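Local atomic coordinates of 5-nitroimidazole antibiotic resistance protein (Bacteroides thetaiotaomicron, PDB entry 2FG9), a protein that binds flavin-adenine dinucleotide at its subunit interface and is probably an oxidoreductase of the pyridoxamine 5'-phosphate oxidase family, putatively conferring resistance to 5-nitroimidazole antibiotics. Residues Asn58-Glu62 against Ile135-Tyr140; Asn84-Phe90 against Ala114-Val120. All blocks are in the same frame, centred on the assembly; numbering follows the deposited sequence.

Contact 1. Residues Asn58-Glu62 against Ile135-Tyr140. With FAD (flavin-adenine dinucleotide), chain C.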
loop_
_atom_site.group_PDB
_atom_site.type_symbol
_atom_site.label_atom_id
_atom_site.label_comp_id
_atom_site.label_asym_id
_atom_site.label_seq_id
_atom_site.Cartn_x
_atom_site.Cartn_y
_atom_site.Cartn_z
ATOM N N ASN A 58 -24.470 2.909 -3.343
ATOM C CA ASN A 58 -24.011 2.649 -1.989
ATOM C C ASN A 58 -25.121 1.967 -1.209
ATOM O O ASN A 58 -26.238 1.922 -1.650
ATOM C CB ASN A 58 -23.572 3.945 -1.351
ATOM C CG ASN A 58 -22.389 4.541 -2.064
ATOM O OD1 ASN A 58 -22.397 5.700 -2.393
ATOM N ND2 ASN A 58 -21.405 3.724 -2.382
ATOM N N PHE A 59 -24.798 1.391 -0.075
ATOM C CA PHE A 59 -25.734 0.574 0.611
ATOM C C PHE A 59 -25.310 0.336 2.056
ATOM O O PHE A 59 -24.139 0.568 2.463
ATOM C CB PHE A 59 -25.836 -0.776 -0.091
ATOM C CG PHE A 59 -24.624 -1.634 0.100
ATOM C CD1 PHE A 59 -23.547 -1.502 -0.732
ATOM C CD2 PHE A 59 -24.533 -2.516 1.164
ATOM C CE1 PHE A 59 -22.415 -2.248 -0.538
ATOM C CE2 PHE A 59 -23.394 -3.276 1.377
ATOM C CZ PHE A 59 -22.335 -3.128 0.537
ATOM N N GLY A 60 -26.277 -0.156 2.811
ATOM C CA GLY A 60 -26.076 -0.712 4.090
ATOM C C GLY A 60 -26.766 -2.046 4.140
ATOM O O GLY A 60 -27.682 -2.347 3.360
ATOM N N TYR A 61 -26.298 -2.874 5.055
ATOM C CA TYR A 61 -26.856 -4.195 5.240
ATOM C C TYR A 61 -26.948 -4.474 6.719
ATOM O O TYR A 61 -25.936 -4.401 7.430
ATOM C CB TYR A 61 -25.992 -5.265 4.570
ATOM C CG TYR A 61 -26.499 -6.675 4.784
ATOM C CD1 TYR A 61 -27.560 -7.178 4.047
ATOM C CD2 TYR A 61 -25.934 -7.483 5.748
ATOM C CE1 TYR A 61 -28.037 -8.457 4.278
ATOM C CE2 TYR A 61 -26.399 -8.762 5.982
ATOM C CZ TYR A 61 -27.450 -9.245 5.252
ATOM O OH TYR A 61 -27.878 -10.535 5.458
ATOM N N GLU A 62 -28.163 -4.770 7.190
ATOM C CA GLU A 62 -28.306 -5.448 8.464
ATOM C C GLU A 62 -29.549 -6.320 8.525
ATOM O O GLU A 62 -30.582 -6.010 7.927
ATOM C CB GLU A 62 -28.239 -4.447 9.614
ATOM C CG GLU A 62 -29.510 -3.711 9.935
ATOM C CD GLU A 62 -29.412 -2.947 11.255
ATOM O OE1 GLU A 62 -28.302 -2.467 11.617
ATOM O OE2 GLU A 62 -30.461 -2.822 11.911
ATOM N N ILE A 135 -28.053 3.214 8.825
ATOM C CA ILE A 135 -27.495 1.915 8.458
ATOM C C ILE A 135 -26.616 2.082 7.224
ATOM O O ILE A 135 -25.532 1.497 7.122
ATOM C CB ILE A 135 -28.604 0.863 8.249
ATOM C CG1 ILE A 135 -29.337 0.651 9.562
ATOM C CG2 ILE A 135 -28.022 -0.478 7.777
ATOM C CD1 ILE A 135 -30.682 0.059 9.405
ATOM N N ILE A 136 -27.055 2.909 6.292
ATOM C CA ILE A 136 -26.271 3.107 5.076
ATOM C C ILE A 136 -24.949 3.818 5.411
ATOM O O ILE A 136 -23.897 3.404 4.944
ATOM C CB ILE A 136 -27.013 3.923 3.998
ATOM C CG1 ILE A 136 -28.329 3.252 3.593
ATOM C CG2 ILE A 136 -26.109 4.133 2.782
ATOM C CD1 ILE A 136 -29.189 4.092 2.687
HETATM N N MSE A 137 -25.016 4.915 6.175
HETATM C CA MSE A 137 -23.831 5.714 6.492
HETATM C C MSE A 137 -22.835 4.917 7.323
HETATM O O MSE A 137 -21.631 5.032 7.106
HETATM C CB MSE A 137 -24.193 7.011 7.242
HETATM C CG MSE A 137 -24.936 8.087 6.432
HETATM SE SE MSE A 137 -24.355 8.207 4.543
HETATM C CE MSE A 137 -22.310 8.387 4.738
ATOM N N ARG A 138 -23.336 4.091 8.245
ATOM C CA ARG A 138 -22.473 3.302 9.095
ATOM C C ARG A 138 -21.698 2.303 8.278
ATOM O O ARG A 138 -20.669 1.838 8.692
ATOM C CB ARG A 138 -23.229 2.633 10.251
ATOM C CG ARG A 138 -23.247 1.107 10.194
ATOM N N HIS A 139 -22.153 1.990 7.078
ATOM C CA HIS A 139 -21.365 1.128 6.234
ATOM C C HIS A 139 -20.053 1.805 5.803
ATOM O O HIS A 139 -19.127 1.129 5.463
ATOM C CB HIS A 139 -22.200 0.702 5.051
ATOM C CG HIS A 139 -21.529 -0.270 4.166
ATOM N ND1 HIS A 139 -21.076 -1.478 4.618
ATOM C CD2 HIS A 139 -21.203 -0.211 2.858
ATOM C CE1 HIS A 139 -20.481 -2.123 3.628
ATOM N NE2 HIS A 139 -20.542 -1.375 2.551
ATOM N N TYR A 140 -19.978 3.133 5.835
ATOM C CA TYR A 140 -18.845 3.885 5.219
ATOM C C TYR A 140 -18.042 4.719 6.194
ATOM O O TYR A 140 -16.888 5.057 5.913
ATOM C CB TYR A 140 -19.384 4.817 4.113
ATOM C CG TYR A 140 -20.035 4.060 2.994
ATOM C CD1 TYR A 140 -19.257 3.527 1.979
ATOM C CD2 TYR A 140 -21.375 3.812 2.987
ATOM C CE1 TYR A 140 -19.790 2.793 0.982
ATOM C CE2 TYR A 140 -21.940 3.068 1.974
ATOM C CZ TYR A 140 -21.136 2.565 0.963
ATOM O OH TYR A 140 -21.662 1.812 -0.042
HETATM P PA FAD C . -31.064 8.236 -14.836
HETATM O O1A FAD C . -32.559 7.977 -14.761
HETATM O O2A FAD C . -30.594 9.677 -14.755
HETATM O O5B FAD C . -30.538 7.595 -16.217
HETATM C C5B FAD C . -29.964 8.393 -17.222
HETATM C C4B FAD C . -29.079 7.524 -18.115
HETATM O O4B FAD C . -27.702 7.798 -17.836
HETATM C C3B FAD C . -29.250 6.005 -17.973
HETATM O O3B FAD C . -30.345 5.432 -18.670
HETATM C C2B FAD C . -27.891 5.546 -18.468
HETATM O O2B FAD C . -27.746 5.601 -19.883
HETATM C C1B FAD C . -26.974 6.582 -17.814
HETATM N N9A FAD C . -26.565 6.124 -16.451
HETATM C C8A FAD C . -27.329 6.055 -15.317
HETATM N N7A FAD C . -26.580 5.549 -14.322
HETATM C C5A FAD C . -25.318 5.312 -14.770
HETATM C C6A FAD C . -24.145 4.801 -14.135
HETATM N N6A FAD C . -23.965 5.009 -12.817
HETATM N N1A FAD C . -23.008 4.650 -14.904
HETATM C C2A FAD C . -23.020 5.008 -16.257
HETATM N N3A FAD C . -24.152 5.503 -16.886
HETATM C C4A FAD C . -25.301 5.663 -16.140
HETATM N N1 FAD C . -26.966 6.862 -6.857
HETATM C C2 FAD C . -27.984 6.926 -5.915
HETATM O O2 FAD C . -29.076 7.442 -6.189
HETATM N N3 FAD C . -27.752 6.438 -4.649
HETATM C C4 FAD C . -26.515 5.865 -4.326
HETATM O O4 FAD C . -26.478 5.177 -3.332
HETATM C C4X FAD C . -25.502 5.794 -5.267
HETATM N N5 FAD C . -24.252 5.242 -5.014
HETATM C C5X FAD C . -23.265 5.201 -6.035
HETATM C C6 FAD C . -22.045 4.636 -5.802
HETATM C C7 FAD C . -21.089 4.561 -6.797
HETATM C C7M FAD C . -20.234 3.347 -6.628
HETATM C C8 FAD C . -21.350 5.082 -8.046
HETATM C C8M FAD C . -20.488 4.901 -9.233
HETATM C C9 FAD C . -22.557 5.663 -8.298
HETATM C C9A FAD C . -23.518 5.700 -7.300
HETATM N N10 FAD C . -24.778 6.217 -7.530
HETATM C C10 FAD C . -25.752 6.282 -6.551
HETATM C "C1'" FAD C . -25.185 6.584 -8.894
HETATM C "C2'" FAD C . -26.302 5.664 -9.319
HETATM O "O2'" FAD C . -25.696 4.750 -10.227
HETATM C "C3'" FAD C . -27.330 6.702 -9.817
HETATM O "O3'" FAD C . -28.597 6.711 -9.164
HETATM C "C4'" FAD C . -27.476 6.580 -11.293
HETATM O "O4'" FAD C . -26.207 6.805 -11.918
HETATM C "C5'" FAD C . -28.646 7.519 -11.621
HETATM O "O5'" FAD C . -29.723 6.604 -11.495
HETATM P P FAD C . -31.015 6.617 -12.450
HETATM O O1P FAD C . -32.044 7.501 -11.728
HETATM O O2P FAD C . -31.498 5.230 -12.786
HETATM O O3P FAD C . -30.340 7.353 -13.704
#

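Contact 2. Residues Asn84-Phe90 against Ala114-Val120. With FAD (flavin-adenine dinucleotide), chain B.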
loop_
_atom_site.group_PDB
_atom_site.type_symbol
_atom_site.label_atom_id
_atom_site.label_comp_id
_atom_site.label_asym_id
_atom_site.label_seq_id
_atom_site.Cartn_x
_atom_site.Cartn_y
_atom_site.Cartn_z
ATOM N N ASN A 84 -40.627 -4.015 -8.979
ATOM C CA ASN A 84 -39.741 -3.667 -7.892
ATOM C C ASN A 84 -38.813 -4.813 -7.474
ATOM O O ASN A 84 -38.137 -4.721 -6.440
ATOM C CB ASN A 84 -40.505 -3.074 -6.701
ATOM C CG ASN A 84 -41.346 -4.101 -5.953
ATOM O OD1 ASN A 84 -41.711 -5.113 -6.486
ATOM N ND2 ASN A 84 -41.635 -3.824 -4.697
ATOM N N ASN A 85 -38.791 -5.887 -8.260
ATOM C CA ASN A 85 -37.791 -6.935 -8.044
ATOM C C ASN A 85 -36.408 -6.485 -8.496
ATOM O O ASN A 85 -36.244 -6.038 -9.640
ATOM C CB ASN A 85 -38.169 -8.190 -8.801
ATOM C CG ASN A 85 -39.376 -8.834 -8.230
ATOM O OD1 ASN A 85 -39.302 -9.460 -7.182
ATOM N ND2 ASN A 85 -40.515 -8.640 -8.876
ATOM N N VAL A 86 -35.431 -6.604 -7.598
ATOM C CA VAL A 86 -34.066 -6.225 -7.898
ATOM C C VAL A 86 -33.102 -7.359 -7.580
ATOM O O VAL A 86 -33.347 -8.146 -6.670
ATOM C CB VAL A 86 -33.654 -4.966 -7.133
ATOM C CG1 VAL A 86 -34.471 -3.782 -7.623
ATOM C CG2 VAL A 86 -33.831 -5.140 -5.610
ATOM N N CYS A 87 -32.006 -7.428 -8.338
ATOM C CA CYS A 87 -30.921 -8.355 -8.053
ATOM C C CYS A 87 -29.690 -7.501 -7.712
ATOM O O CYS A 87 -29.204 -6.730 -8.524
ATOM C CB CYS A 87 -30.686 -9.292 -9.238
ATOM S SG CYS A 87 -29.459 -10.569 -8.920
ATOM N N ILE A 88 -29.240 -7.585 -6.469
ATOM C CA ILE A 88 -28.170 -6.749 -6.014
ATOM C C ILE A 88 -26.930 -7.597 -5.777
ATOM O O ILE A 88 -26.923 -8.500 -4.955
ATOM C CB ILE A 88 -28.570 -5.987 -4.754
ATOM C CG1 ILE A 88 -29.871 -5.217 -5.000
ATOM C CG2 ILE A 88 -27.419 -5.062 -4.342
ATOM C CD1 ILE A 88 -30.391 -4.405 -3.833
ATOM N N THR A 89 -25.875 -7.269 -6.509
ATOM C CA THR A 89 -24.668 -8.089 -6.588
ATOM C C THR A 89 -23.445 -7.360 -6.093
ATOM O O THR A 89 -23.320 -6.144 -6.241
ATOM C CB THR A 89 -24.476 -8.543 -8.028
ATOM O OG1 THR A 89 -25.604 -9.339 -8.405
ATOM C CG2 THR A 89 -23.257 -9.380 -8.191
ATOM N N PHE A 90 -22.549 -8.113 -5.472
ATOM C CA PHE A 90 -21.374 -7.550 -4.776
ATOM C C PHE A 90 -20.164 -8.382 -5.157
ATOM O O PHE A 90 -20.290 -9.592 -5.294
ATOM C CB PHE A 90 -21.504 -7.630 -3.247
ATOM C CG PHE A 90 -22.807 -7.126 -2.702
ATOM C CD1 PHE A 90 -23.948 -7.903 -2.770
ATOM C CD2 PHE A 90 -22.881 -5.901 -2.070
ATOM C CE1 PHE A 90 -25.127 -7.458 -2.231
ATOM C CE2 PHE A 90 -24.053 -5.449 -1.567
ATOM C CZ PHE A 90 -25.182 -6.216 -1.650
ATOM N N ALA A 114 -21.331 -11.968 -3.896
ATOM C CA ALA A 114 -22.610 -12.236 -3.274
ATOM C C ALA A 114 -23.682 -11.678 -4.183
ATOM O O ALA A 114 -23.421 -10.781 -4.966
ATOM C CB ALA A 114 -22.689 -11.610 -1.951
HETATM N N MSE A 115 -24.871 -12.255 -4.068
HETATM C CA MSE A 115 -26.029 -11.844 -4.813
HETATM C C MSE A 115 -27.220 -11.911 -3.921
HETATM O O MSE A 115 -27.456 -12.923 -3.314
HETATM C CB MSE A 115 -26.242 -12.775 -5.986
HETATM C CG MSE A 115 -27.332 -12.314 -6.917
HETATM SE SE MSE A 115 -27.733 -13.627 -8.267
HETATM C CE MSE A 115 -26.023 -13.480 -9.277
ATOM N N CYS A 116 -27.965 -10.817 -3.859
ATOM C CA CYS A 116 -29.199 -10.724 -3.095
ATOM C C CYS A 116 -30.378 -10.401 -3.998
ATOM O O CYS A 116 -30.341 -9.444 -4.741
ATOM C CB CYS A 116 -29.122 -9.598 -2.072
ATOM S SG CYS A 116 -27.871 -9.808 -0.785
ATOM N N ARG A 117 -31.452 -11.161 -3.856
ATOM C CA ARG A 117 -32.697 -10.909 -4.596
ATOM C C ARG A 117 -33.767 -10.521 -3.590
ATOM O O ARG A 117 -33.902 -11.149 -2.545
ATOM C CB ARG A 117 -33.135 -12.147 -5.344
ATOM C CG ARG A 117 -32.289 -12.487 -6.615
ATOM C CD ARG A 117 -33.155 -13.363 -7.487
ATOM N NE ARG A 117 -32.563 -14.081 -8.633
ATOM C CZ ARG A 117 -31.672 -15.061 -8.522
ATOM N NH1 ARG A 117 -31.182 -15.413 -7.332
ATOM N NH2 ARG A 117 -31.232 -15.666 -9.614
ATOM N N GLY A 118 -34.534 -9.492 -3.913
ATOM C CA GLY A 118 -35.612 -9.052 -3.029
ATOM C C GLY A 118 -36.404 -8.005 -3.740
ATOM O O GLY A 118 -36.170 -7.739 -4.914
ATOM N N LYS A 119 -37.385 -7.441 -3.044
ATOM C CA LYS A 119 -38.236 -6.421 -3.609
ATOM C C LYS A 119 -37.993 -5.103 -2.917
ATOM O O LYS A 119 -37.856 -5.069 -1.713
ATOM C CB LYS A 119 -39.672 -6.813 -3.411
ATOM C CG LYS A 119 -40.133 -7.926 -4.263
ATOM C CD LYS A 119 -41.556 -8.250 -3.879
ATOM C CE LYS A 119 -42.332 -8.977 -5.004
ATOM N NZ LYS A 119 -42.032 -10.425 -4.947
ATOM N N VAL A 120 -38.000 -4.024 -3.683
ATOM C CA VAL A 120 -37.855 -2.674 -3.165
ATOM C C VAL A 120 -39.116 -1.954 -2.644
ATOM O O VAL A 120 -40.082 -1.783 -3.372
ATOM C CB VAL A 120 -37.285 -1.773 -4.274
ATOM C CG1 VAL A 120 -37.225 -0.301 -3.809
ATOM C CG2 VAL A 120 -35.919 -2.239 -4.669
HETATM P PA FAD B . -25.980 -20.567 -12.446
HETATM O O1A FAD B . -26.862 -20.822 -13.657
HETATM O O2A FAD B . -25.164 -21.730 -11.912
HETATM O O5B FAD B . -26.935 -20.018 -11.271
HETATM C C5B FAD B . -27.092 -20.726 -10.066
HETATM C C4B FAD B . -27.554 -19.766 -8.970
HETATM O O4B FAD B . -26.469 -19.507 -8.072
HETATM C C3B FAD B . -28.059 -18.393 -9.436
HETATM O O3B FAD B . -29.398 -18.346 -9.903
HETATM C C2B FAD B . -27.814 -17.587 -8.173
HETATM O O2B FAD B . -28.774 -17.818 -7.148
HETATM C C1B FAD B . -26.451 -18.130 -7.737
HETATM N N9A FAD B . -25.352 -17.347 -8.379
HETATM C C8A FAD B . -24.959 -17.358 -9.690
HETATM N N7A FAD B . -23.959 -16.474 -9.848
HETATM C C5A FAD B . -23.659 -15.899 -8.654
HETATM C C6A FAD B . -22.689 -14.925 -8.264
HETATM N N6A FAD B . -21.528 -14.843 -8.940
HETATM N N1A FAD B . -22.671 -14.524 -6.943
HETATM C C2A FAD B . -23.571 -15.079 -6.026
HETATM N N3A FAD B . -24.518 -16.024 -6.391
HETATM C C4A FAD B . -24.557 -16.440 -7.705
HETATM N N1 FAD B . -18.135 -16.611 -14.713
HETATM C C2 FAD B . -17.985 -16.863 -16.070
HETATM O O2 FAD B . -18.635 -17.755 -16.630
HETATM N N3 FAD B . -17.069 -16.126 -16.787
HETATM C C4 FAD B . -16.319 -15.124 -16.159
HETATM O O4 FAD B . -15.785 -14.313 -16.880
HETATM C C4X FAD B . -16.473 -14.868 -14.808
HETATM N N5 FAD B . -15.760 -13.891 -14.122
HETATM C C5X FAD B . -15.979 -13.684 -12.734
HETATM C C6 FAD B . -15.303 -12.709 -12.060
HETATM C C7 FAD B . -15.531 -12.477 -10.717
HETATM C C7M FAD B . -15.330 -11.035 -10.381
HETATM C C8 FAD B . -16.439 -13.250 -10.028
HETATM C C8M FAD B . -16.902 -12.984 -8.649
HETATM C C9 FAD B . -17.117 -14.239 -10.677
HETATM C C9A FAD B . -16.902 -14.438 -12.031
HETATM N N10 FAD B . -17.615 -15.381 -12.745
HETATM C C10 FAD B . -17.412 -15.613 -14.093
HETATM C "C1'" FAD B . -18.745 -16.081 -12.116
HETATM C "C2'" FAD B . -20.010 -15.675 -12.830
HETATM O "O2'" FAD B . -20.656 -14.769 -11.942
HETATM C "C3'" FAD B . -20.616 -17.066 -13.114
HETATM O "O3'" FAD B . -20.842 -17.398 -14.481
HETATM C "C4'" FAD B . -21.847 -17.242 -12.297
HETATM O "O4'" FAD B . -21.518 -17.122 -10.907
HETATM C "C5'" FAD B . -22.439 -18.562 -12.811
HETATM O "O5'" FAD B . -23.266 -18.059 -13.848
HETATM P P FAD B . -24.712 -18.664 -14.202
HETATM O O1P FAD B . -24.456 -19.714 -15.293
HETATM O O2P FAD B . -25.709 -17.596 -14.574
HETATM O O3P FAD B . -25.019 -19.320 -12.773
#

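Contact 1. Residues Asn58-Glu62 against Ile135-Tyr140
The end of helix 126-138, with the turn after it, lies across the last residues of strand 52-62, and its two aromatic side chains, H139 and Y140, meet N58 and F59 beside a bound flavin. Closest backbone approach is at G60, whose CA lies 3.9 Å from CA of I136; glycine suits the place because a CB there would run into the helix backbone. Y140 points its ring end at the strand, where OH accepts the backbone N-H of F59 (N to OH 3.2 Å) and a weak, bent bond from ND2 of N58 (3.0 Å to OH), the amide and the ring being turned 70° apart; the same hydroxyl also pairs with D39 O. H139 has CG opposite its own backbone N (chi1 -176°), which brings the imidazole over one face of the F59 ring, offset toward its rim. The two rings are inclined at 40°, with centroids 4.3 Å apart, while NE2 is hydrogen-bonded to A38 O. At the far end, the CD1 methyl of I135 packs against the carboxylate carbon CD of E62 at 3.8 Å. The backbone N-H of N58 is shared between N5 (2.9 Å) and O4 of the FAD, and Y140 probably helps, as a second-shell residue, to position N58. Strand 65-70 continues the sheet through G60 and Y67 and meets I135 and I136, whereas helix 28-37 packs on F59 and Y61.

Contact 2. Residues Asn84-Phe90 against Ala114-Val120
C87 and M115, the latter selenomethionine in place of methionine, are diagonal neighbours that touch on one face of an antiparallel strand pair, strands 85-90 and 114-119 at 163°. With SG turned away from its own backbone N (chi1 -175°), C87 reaches CG of M115 at 3.4 Å. The M115 chain runs out extended and then bends at its last torsion (chi3 -69°), which lays CE 3.4 Å from C5A of the FAD adenine; methionine's long apolar chain is suited to lie against a flat base. R117 follows on the same face, extended from CG to NE. Its guanidinium meets the ribose edge-on, NH2 giving a hydrogen bond to O3B of FAD at 3.3 Å and NH1 a weak one to O2B, while the selenium of M115 lies over one guanidinium face. The face bearing V86, I88, F90, A114 and C116 is apolar: CE1 of F90 sits 3.9 Å from SG of C116, an oblique sulfur-aromatic contact. Near the strand end CG1 of V86 meets CG2 of V120 at 3.6 Å. There N84 closes the ladder twice, accepting V120 N at its backbone O and returning ND2 to V120 O (2.9 Å). Paired backbone bonds at V86-G118, I88-C116 and F90-A114 mark a regular antiparallel ladder within the hairpin of strands 85-99 and 106-123, part of the curled sheet of the flavin-binding split barrel expected for this family.

Contact 2 is the more deeply buried, a strand pair within the sheet held by regular backbone hydrogen bonds, whereas contact 1 is partly buried and lays a helix end on the same sheet through side-chain packing, a close backbone approach at G60 and hydrogen bonds to one tyrosine hydroxyl. They meet where the rings of F59 and F90 pack edge-to-face, CZ of F59 lying 3.6 Å from CE2 of F90. The chain passes from strand 106-123 directly into helix 126-138. Each reaches a different FAD: 58-62 offers a backbone N-H to one isoalloxazine, and 114-120 applies selenomethionine and arginine to the adenosine of another. Both also touch the second subunit, and the FAD sites are built from two subunits.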